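Local coordinates for protein OXA-46 oxacillinase (Pseudomonas aeruginosa, PDB 3IF6) that probably hydrolyses beta-lactam antibiotics such as penicillins to substituted beta-amino acids, as a class D serine beta-lactamase, at residues D112-M117 with K194-T199; I206-T211 with W223-T228. All blocks are in the same frame, centred on the assembly; numbering follows the deposited sequence.

Interaction 1 of 2, residues D112-M117 with K194-T199; sequences DLRSAM and KDLMIT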
ATOM      1  N   ASP C 112     -12.171  12.008   5.160  1.00 58.16           N
ATOM      2  CA  ASP C 112     -11.087  11.779   4.239  1.00 56.73           C
ATOM      3  C   ASP C 112     -11.617  10.869   3.158  1.00 55.21           C
ATOM      4  O   ASP C 112     -12.527  10.079   3.407  1.00 54.13           O
ATOM      5  CB  ASP C 112     -10.044  10.953   4.978  1.00 56.97           C
ATOM      6  CG  ASP C 112      -8.723  11.585   4.985  1.00 58.58           C
ATOM      7  OD1 ASP C 112      -8.530  12.551   4.208  1.00 60.60           O
ATOM      8  OD2 ASP C 112      -7.881  11.120   5.786  1.00 61.64           O
ATOM      9  N   LEU C 113     -11.001  10.932   1.980  1.00 54.16           N
ATOM     10  CA  LEU C 113     -11.050   9.809   1.022  1.00 52.77           C
ATOM     11  C   LEU C 113     -10.731   8.446   1.713  1.00 51.87           C
ATOM     12  O   LEU C 113     -11.443   7.460   1.503  1.00 51.95           O
ATOM     13  CB  LEU C 113     -10.097  10.093  -0.135  1.00 52.65           C
ATOM     14  CG  LEU C 113     -10.565   9.938  -1.577  1.00 52.49           C
ATOM     15  CD1 LEU C 113     -11.956  10.530  -1.842  1.00 53.53           C
ATOM     16  CD2 LEU C 113      -9.539  10.581  -2.480  1.00 52.31           C
ATOM     17  N   ARG C 114      -9.702   8.419   2.567  1.00 50.63           N
ATOM     18  CA  ARG C 114      -9.366   7.246   3.385  1.00 50.07           C
ATOM     19  C   ARG C 114     -10.412   6.856   4.427  1.00 49.49           C
ATOM     20  O   ARG C 114     -10.758   5.689   4.516  1.00 50.21           O
ATOM     21  CB  ARG C 114      -7.958   7.384   4.025  1.00 50.34           C
ATOM     22  CG  ARG C 114      -7.206   6.036   4.379  1.00 50.46           C
ATOM     23  CD  ARG C 114      -7.130   5.081   3.180  1.00 52.68           C
ATOM     24  NE  ARG C 114      -5.916   4.247   3.080  1.00 52.78           N
ATOM     25  CZ  ARG C 114      -4.795   4.586   2.432  1.00 52.08           C
ATOM     26  NH1 ARG C 114      -4.667   5.757   1.834  1.00 50.24           N
ATOM     27  NH2 ARG C 114      -3.777   3.741   2.390  1.00 51.96           N
ATOM     28  N   SER C 115     -10.915   7.795   5.223  1.00 49.09           N
ATOM     29  CA  SER C 115     -12.030   7.471   6.137  1.00 49.28           C
ATOM     30  C   SER C 115     -13.302   7.065   5.371  1.00 49.10           C
ATOM     31  O   SER C 115     -13.978   6.110   5.758  1.00 48.89           O
ATOM     32  CB  SER C 115     -12.331   8.606   7.153  1.00 49.62           C
ATOM     33  OG  SER C 115     -12.784   9.815   6.533  1.00 49.44           O
ATOM     34  N   ALA C 116     -13.593   7.792   4.286  1.00 48.89           N
ATOM     35  CA  ALA C 116     -14.775   7.588   3.448  1.00 49.15           C
ATOM     36  C   ALA C 116     -14.852   6.175   2.863  1.00 49.40           C
ATOM     37  O   ALA C 116     -15.889   5.532   2.959  1.00 49.27           O
ATOM     38  CB  ALA C 116     -14.837   8.653   2.323  1.00 48.79           C
ATOM     39  N   MET C 117     -13.746   5.707   2.272  1.00 49.75           N
ATOM     40  CA  MET C 117     -13.584   4.304   1.849  1.00 49.76           C
ATOM     41  C   MET C 117     -13.674   3.287   3.007  1.00 49.24           C
ATOM     42  O   MET C 117     -14.356   2.270   2.907  1.00 48.35           O
ATOM     43  CB  MET C 117     -12.250   4.138   1.107  1.00 50.27           C
ATOM     44  CG  MET C 117     -12.225   2.993   0.081  1.00 52.34           C
ATOM     45  SD  MET C 117     -13.134   3.435  -1.418  1.00 53.63           S
ATOM     46  CE  MET C 117     -11.817   3.574  -2.637  1.00 52.41           C
ATOM     47  N   LYS C 194      -6.257   2.130  -5.707  1.00 32.27           N
ATOM     48  CA  LYS C 194      -5.691   0.836  -5.249  1.00 32.53           C
ATOM     49  C   LYS C 194      -5.094   0.962  -3.826  1.00 32.53           C
ATOM     50  O   LYS C 194      -5.286   0.095  -2.966  1.00 31.10           O
ATOM     51  CB  LYS C 194      -4.666   0.299  -6.260  1.00 32.61           C
ATOM     52  CG  LYS C 194      -5.298  -0.101  -7.618  1.00 32.23           C
ATOM     53  CD  LYS C 194      -4.324  -0.810  -8.557  1.00 31.24           C
ATOM     54  CE  LYS C 194      -3.545   0.175  -9.421  1.00 28.74           C
ATOM     55  NZ  LYS C 194      -2.656  -0.561 -10.368  1.00 32.19           N
ATOM     56  N   ASP C 195      -4.397   2.074  -3.596  1.00 33.09           N
ATOM     57  CA  ASP C 195      -3.908   2.439  -2.256  1.00 34.02           C
ATOM     58  C   ASP C 195      -5.070   2.577  -1.232  1.00 33.76           C
ATOM     59  O   ASP C 195      -5.081   1.921  -0.174  1.00 31.96           O
ATOM     60  CB  ASP C 195      -3.072   3.715  -2.382  1.00 34.60           C
ATOM     61  CG  ASP C 195      -2.776   4.362  -1.056  1.00 37.48           C
ATOM     62  OD1 ASP C 195      -2.303   3.646  -0.137  1.00 39.31           O
ATOM     63  OD2 ASP C 195      -3.004   5.594  -0.949  1.00 38.59           O
ATOM     64  N   LEU C 196      -6.069   3.382  -1.601  1.00 34.30           N
ATOM     65  CA  LEU C 196      -7.275   3.604  -0.766  1.00 34.68           C
ATOM     66  C   LEU C 196      -8.077   2.355  -0.340  1.00 34.52           C
ATOM     67  O   LEU C 196      -8.696   2.354   0.716  1.00 34.63           O
ATOM     68  CB  LEU C 196      -8.189   4.633  -1.455  1.00 35.01           C
ATOM     69  CG  LEU C 196      -7.727   6.098  -1.399  1.00 35.71           C
ATOM     70  CD1 LEU C 196      -8.479   6.944  -2.409  1.00 36.83           C
ATOM     71  CD2 LEU C 196      -7.919   6.652   0.014  1.00 36.81           C
ATOM     72  N   MET C 197      -8.053   1.304  -1.178  1.00 34.50           N
ATOM     73  CA  MET C 197      -8.687  -0.001  -0.934  1.00 32.69           C
ATOM     74  C   MET C 197      -7.889  -0.920   0.012  1.00 33.17           C
ATOM     75  O   MET C 197      -8.361  -2.017   0.340  1.00 33.59           O
ATOM     76  CB  MET C 197      -8.785  -0.774  -2.257  1.00 32.83           C
ATOM     77  CG  MET C 197      -9.819  -0.382  -3.293  1.00 30.39           C
ATOM     78  SD  MET C 197      -9.386  -1.135  -4.908  1.00 32.35           S
ATOM     79  CE  MET C 197      -9.826  -2.833  -4.493  1.00 26.30           C
ATOM     80  N   ILE C 198      -6.678  -0.544   0.412  1.00 32.44           N
ATOM     81  CA  ILE C 198      -5.881  -1.427   1.314  1.00 32.45           C
ATOM     82  C   ILE C 198      -6.549  -1.684   2.685  1.00 33.11           C
ATOM     83  O   ILE C 198      -6.951  -0.731   3.361  1.00 32.86           O
ATOM     84  CB  ILE C 198      -4.446  -0.864   1.591  1.00 32.00           C
ATOM     85  CG1 ILE C 198      -3.605  -0.828   0.312  1.00 29.13           C
ATOM     86  CG2 ILE C 198      -3.759  -1.685   2.637  1.00 29.91           C
ATOM     87  CD1 ILE C 198      -2.441   0.121   0.403  1.00 25.61           C
ATOM     88  N   THR C 199      -6.615  -2.948   3.115  1.00 33.33           N
ATOM     89  CA  THR C 199      -7.332  -3.290   4.347  1.00 34.23           C
ATOM     90  C   THR C 199      -6.489  -4.133   5.310  1.00 34.14           C
ATOM     91  O   THR C 199      -6.825  -4.303   6.477  1.00 34.26           O
ATOM     92  CB  THR C 199      -8.752  -3.978   4.048  1.00 34.12           C
ATOM     93  OG1 THR C 199      -8.585  -5.372   3.861  1.00 36.59           O
ATOM     94  CG2 THR C 199      -9.390  -3.427   2.807  1.00 33.84           C
TER

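Interaction 2 of 2, residues I206-T211 with W223-T228; sequences ILRAKT and WIEWPT. With EDO (1,2-ethanediol), chain K.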
ATOM      1  N   ILE C 206      -0.569  -8.079   0.298  1.00 30.21           N
ATOM      2  CA  ILE C 206      -1.349  -6.856   0.420  1.00 28.93           C
ATOM      3  C   ILE C 206      -2.786  -7.139  -0.009  1.00 28.95           C
ATOM      4  O   ILE C 206      -3.061  -7.370  -1.193  1.00 28.21           O
ATOM      5  CB  ILE C 206      -0.726  -5.734  -0.432  1.00 28.58           C
ATOM      6  CG1 ILE C 206       0.772  -5.567  -0.073  1.00 27.59           C
ATOM      7  CG2 ILE C 206      -1.559  -4.415  -0.305  1.00 27.25           C
ATOM      8  CD1 ILE C 206       1.564  -4.862  -1.143  1.00 29.61           C
ATOM      9  N   LEU C 207      -3.682  -7.151   0.976  1.00 30.14           N
ATOM     10  CA  LEU C 207      -5.148  -7.274   0.758  1.00 30.56           C
ATOM     11  C   LEU C 207      -5.753  -5.928   0.409  1.00 31.81           C
ATOM     12  O   LEU C 207      -5.705  -4.995   1.202  1.00 32.65           O
ATOM     13  CB  LEU C 207      -5.846  -7.901   1.970  1.00 29.82           C
ATOM     14  CG  LEU C 207      -7.377  -8.066   1.943  1.00 30.58           C
ATOM     15  CD1 LEU C 207      -7.874  -9.075   0.865  1.00 25.63           C
ATOM     16  CD2 LEU C 207      -7.852  -8.468   3.314  1.00 29.16           C
ATOM     17  N   ARG C 208      -6.252  -5.812  -0.820  1.00 33.56           N
ATOM     18  CA  ARG C 208      -6.964  -4.629  -1.280  1.00 34.39           C
ATOM     19  C   ARG C 208      -8.395  -5.063  -1.517  1.00 36.48           C
ATOM     20  O   ARG C 208      -8.646  -5.911  -2.371  1.00 36.66           O
ATOM     21  CB  ARG C 208      -6.364  -4.097  -2.573  1.00 33.61           C
ATOM     22  CG  ARG C 208      -4.924  -3.697  -2.459  1.00 32.37           C
ATOM     23  CD  ARG C 208      -4.385  -3.111  -3.755  1.00 31.44           C
ATOM     24  NE  ARG C 208      -2.944  -3.369  -3.873  1.00 32.97           N
ATOM     25  CZ  ARG C 208      -1.971  -2.485  -3.626  1.00 33.16           C
ATOM     26  NH1 ARG C 208      -2.265  -1.232  -3.282  1.00 31.69           N
ATOM     27  NH2 ARG C 208      -0.689  -2.856  -3.751  1.00 31.67           N
ATOM     28  N   ALA C 209      -9.335  -4.489  -0.762  1.00 38.62           N
ATOM     29  CA  ALA C 209     -10.723  -4.951  -0.767  1.00 40.00           C
ATOM     30  C   ALA C 209     -11.763  -3.873  -0.351  1.00 42.02           C
ATOM     31  O   ALA C 209     -11.404  -2.797   0.145  1.00 42.68           O
ATOM     32  CB  ALA C 209     -10.846  -6.204   0.069  1.00 39.25           C
ATOM     33  N   LYS C 210     -13.048  -4.161  -0.590  1.00 43.64           N
ATOM     34  CA  LYS C 210     -14.152  -3.239  -0.291  1.00 44.79           C
ATOM     35  C   LYS C 210     -15.430  -4.022  -0.094  1.00 45.21           C
ATOM     36  O   LYS C 210     -15.847  -4.745  -1.000  1.00 45.36           O
ATOM     37  CB  LYS C 210     -14.342  -2.216  -1.428  1.00 45.46           C
ATOM     38  CG  LYS C 210     -15.358  -1.113  -1.157  1.00 45.56           C
ATOM     39  CD  LYS C 210     -14.816  -0.066  -0.170  1.00 47.17           C
ATOM     40  CE  LYS C 210     -15.946   0.681   0.578  1.00 46.09           C
ATOM     41  NZ  LYS C 210     -16.795  -0.199   1.425  1.00 45.73           N
ATOM     42  N   THR C 211     -16.017  -3.896   1.098  1.00 45.80           N
ATOM     43  CA  THR C 211     -17.407  -4.326   1.373  1.00 45.89           C
ATOM     44  C   THR C 211     -18.495  -3.504   0.619  1.00 46.64           C
ATOM     45  O   THR C 211     -18.287  -2.363   0.187  1.00 47.16           O
ATOM     46  CB  THR C 211     -17.737  -4.288   2.890  1.00 45.71           C
ATOM     47  OG1 THR C 211     -17.512  -2.966   3.394  1.00 43.91           O
ATOM     48  CG2 THR C 211     -16.912  -5.307   3.691  1.00 44.96           C
ATOM     49  N   TRP C 223      -8.715  -8.096  -4.053  1.00 33.60           N
ATOM     50  CA  TRP C 223      -7.618  -9.082  -4.279  1.00 32.09           C
ATOM     51  C   TRP C 223      -6.492  -9.052  -3.240  1.00 31.76           C
ATOM     52  O   TRP C 223      -6.229  -8.015  -2.632  1.00 30.76           O
ATOM     53  CB  TRP C 223      -7.011  -8.885  -5.665  1.00 31.98           C
ATOM     54  CG  TRP C 223      -6.172  -7.613  -5.881  1.00 32.59           C
ATOM     55  CD1 TRP C 223      -4.841  -7.464  -5.619  1.00 31.84           C
ATOM     56  CD2 TRP C 223      -6.596  -6.357  -6.484  1.00 33.85           C
ATOM     57  NE1 TRP C 223      -4.404  -6.211  -6.003  1.00 31.08           N
ATOM     58  CE2 TRP C 223      -5.454  -5.505  -6.525  1.00 32.38           C
ATOM     59  CE3 TRP C 223      -7.827  -5.864  -6.970  1.00 31.50           C
ATOM     60  CZ2 TRP C 223      -5.505  -4.187  -7.033  1.00 31.77           C
ATOM     61  CZ3 TRP C 223      -7.873  -4.553  -7.488  1.00 32.39           C
ATOM     62  CH2 TRP C 223      -6.710  -3.732  -7.520  1.00 32.41           C
ATOM     63  N   ILE C 224      -5.835 -10.205  -3.065  1.00 31.30           N
ATOM     64  CA  ILE C 224      -4.540 -10.349  -2.356  1.00 30.85           C
ATOM     65  C   ILE C 224      -3.363 -10.482  -3.340  1.00 30.31           C
ATOM     66  O   ILE C 224      -3.328 -11.389  -4.181  1.00 29.27           O
ATOM     67  CB  ILE C 224      -4.491 -11.558  -1.397  1.00 30.93           C
ATOM     68  CG1 ILE C 224      -5.887 -11.961  -0.917  1.00 32.83           C
ATOM     69  CG2 ILE C 224      -3.592 -11.242  -0.194  1.00 30.52           C
ATOM     70  CD1 ILE C 224      -6.767 -12.574  -1.985  1.00 35.57           C
ATOM     71  N   GLU C 225      -2.420  -9.546  -3.242  1.00 30.07           N
ATOM     72  CA  GLU C 225      -1.231  -9.547  -4.079  1.00 29.53           C
ATOM     73  C   GLU C 225      -0.157 -10.316  -3.334  1.00 28.77           C
ATOM     74  O   GLU C 225       0.157  -9.968  -2.203  1.00 29.08           O
ATOM     75  CB  GLU C 225      -0.726  -8.132  -4.293  1.00 30.14           C
ATOM     76  CG  GLU C 225      -1.751  -7.144  -4.740  1.00 30.19           C
ATOM     77  CD  GLU C 225      -1.116  -5.843  -5.165  1.00 33.23           C
ATOM     78  OE1 GLU C 225       0.123  -5.706  -4.946  1.00 29.34           O
ATOM     79  OE2 GLU C 225      -1.860  -4.973  -5.716  1.00 31.25           O
ATOM     80  N   TRP C 226       0.357 -11.382  -3.948  1.00 27.74           N
ATOM     81  CA  TRP C 226       1.495 -12.134  -3.421  1.00 27.26           C
ATOM     82  C   TRP C 226       2.664 -11.856  -4.357  1.00 27.30           C
ATOM     83  O   TRP C 226       2.464 -11.205  -5.406  1.00 28.04           O
ATOM     84  CB  TRP C 226       1.178 -13.622  -3.329  1.00 26.86           C
ATOM     85  CG  TRP C 226       0.181 -13.952  -2.291  1.00 27.20           C
ATOM     86  CD1 TRP C 226      -1.214 -13.939  -2.429  1.00 25.80           C
ATOM     87  CD2 TRP C 226       0.450 -14.295  -0.918  1.00 29.07           C
ATOM     88  NE1 TRP C 226      -1.801 -14.282  -1.225  1.00 25.44           N
ATOM     89  CE2 TRP C 226      -0.822 -14.506  -0.283  1.00 28.10           C
ATOM     90  CE3 TRP C 226       1.636 -14.422  -0.146  1.00 28.05           C
ATOM     91  CZ2 TRP C 226      -0.938 -14.868   1.095  1.00 28.68           C
ATOM     92  CZ3 TRP C 226       1.524 -14.794   1.220  1.00 27.06           C
ATOM     93  CH2 TRP C 226       0.235 -15.018   1.824  1.00 28.79           C
ATOM     94  N   PRO C 227       3.891 -12.300  -3.994  1.00 27.64           N
ATOM     95  CA  PRO C 227       5.059 -12.024  -4.906  1.00 27.74           C
ATOM     96  C   PRO C 227       4.861 -12.455  -6.412  1.00 28.74           C
ATOM     97  O   PRO C 227       5.272 -11.722  -7.377  1.00 27.49           O
ATOM     98  CB  PRO C 227       6.212 -12.811  -4.257  1.00 27.36           C
ATOM     99  CG  PRO C 227       5.835 -12.935  -2.786  1.00 27.01           C
ATOM    100  CD  PRO C 227       4.291 -13.036  -2.764  1.00 27.16           C
ATOM    101  N   THR C 228       4.217 -13.604  -6.601  1.00 28.93           N
ATOM    102  CA  THR C 228       4.018 -14.167  -7.953  1.00 29.82           C
ATOM    103  C   THR C 228       2.776 -13.655  -8.686  1.00 29.97           C
ATOM    104  O   THR C 228       2.643 -13.828  -9.889  1.00 30.24           O
ATOM    105  CB  THR C 228       4.085 -15.704  -7.912  1.00 30.10           C
ATOM    106  OG1 THR C 228       3.296 -16.194  -6.803  1.00 31.28           O
ATOM    107  CG2 THR C 228       5.600 -16.137  -7.675  1.00 29.23           C
TER
HETATM  108  C1  EDO K 271       6.854 -11.135 -11.973  1.00 52.91           C
HETATM  109  O1  EDO K 271       7.116  -9.778 -12.374  1.00 53.97           O
HETATM  110  C2  EDO K 271       7.626 -11.449 -10.704  1.00 52.76           C
HETATM  111  O2  EDO K 271       7.031 -12.581 -10.073  1.00 53.28           O

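Interaction 1 of 2, residues D112-M117 with K194-T199
L196 pushes its forked end against helix 113-119 and divides its two methyls between neighbouring residues. L196 CD1 lies 3.7 Å from L113 CG, the two leucine side chains crossing at about a right angle, while L196 CD2 sits 3.6 Å from R114 CD, against the aliphatic part of the arginine. M117 closes in from one turn further along: its CG is 3.6 Å from the backbone O of L196, and its chain, bent at chi2 and chi3, swings the terminal CE to 4.0 Å from L196 CB. These residues join the start of helix 113-119 to the last turn of helix 187-196, where the chain passes over into strand 198-201 of the transpeptidase-like fold; M117 comes within about 8 Å, side chain to side chain, of S72, the predicted acylated serine. Beyond the apolar part, R114 (CG anti to the backbone N, chi1 -154°) reaches past L196 to D195 in a salt bridge. R114 NH2 is 2.9 Å from D195 OD1, although the exact place of NH2 is less sure, and R114 NH1 gives a weak hydrogen bond to D195 OD2. Guanidinium and carboxylate planes stand 81° apart, nearly at right angles rather than coplanar. The stronger partner of D195 is R208 of the other subunit, which brings the carboxylate into the dimer interface and probably stabilises its negative charge.

Interaction 2 of 2, residues I206-T211 with W223-T228
The beta hairpin of strands 206-213 and 217-226 brings R208 beside W223 and E225, on one face of an antiparallel ladder. R208 and W223 form a hydrogen-bonded pair, with R208 N to W223 O at 2.9 Å and W223 N to R208 O at 2.8 Å; I206 and E225 form the next such pair. Between them L207 and I224 are a non-hydrogen-bonded pair on the other face, covered by helix 248-259, where L207 CD1 meets I224 CG1 at 3.9 Å. The two strands are neighbours in the central sheet of the serine beta-lactamase fold. Beyond the paired residues, strand 206-213 runs on to K210, which touches the predicted active-site S72 and with T211 begins the K-T-G motif of these enzymes. On the R208 face, the arginine runs extended from CG to NE across the indole: CB stands over the ring centre and R208 CD is 3.6 Å from W223 CZ2. The guanidinium then grips E225 side-on, R208 NE to E225 OE2 at 2.7 Å and R208 NH2 to E225 OE1 at 3.2 Å, both oxygens being met from above the carboxylate plane. The indole fixes the same carboxylate from another direction. With chi1 at 70°, W223 CG lies between its backbone N and carbonyl carbon, and NE1 donates in the ring plane to the anti lone pair of E225 OE2, 2.8 Å away. OE2 thus accepts from both R208 NE and W223 NE1, while R208 NH2 is shared with D195 of the other subunit, the arginine's strongest polar partner.

How the interactions relate
Both contacts are largely buried and meet at strand 206-213: the main chain of M197 and T199 in interaction 1 probably hydrogen-bonds to A209 and L207 of interaction 2, extending the sheet by strand 198-201, the outermost within the chain at that side. Interaction 1 joins two helix ends chiefly through side chains, whereas interaction 2 rests on a regular backbone ladder with a polar cluster on one face. The charged ends of both lie at the dimer interface. M117 of interaction 1 lies near the predicted catalytic serine; the paired part of interaction 2 is away from it, and its strand runs on to K210, against which M117 packs.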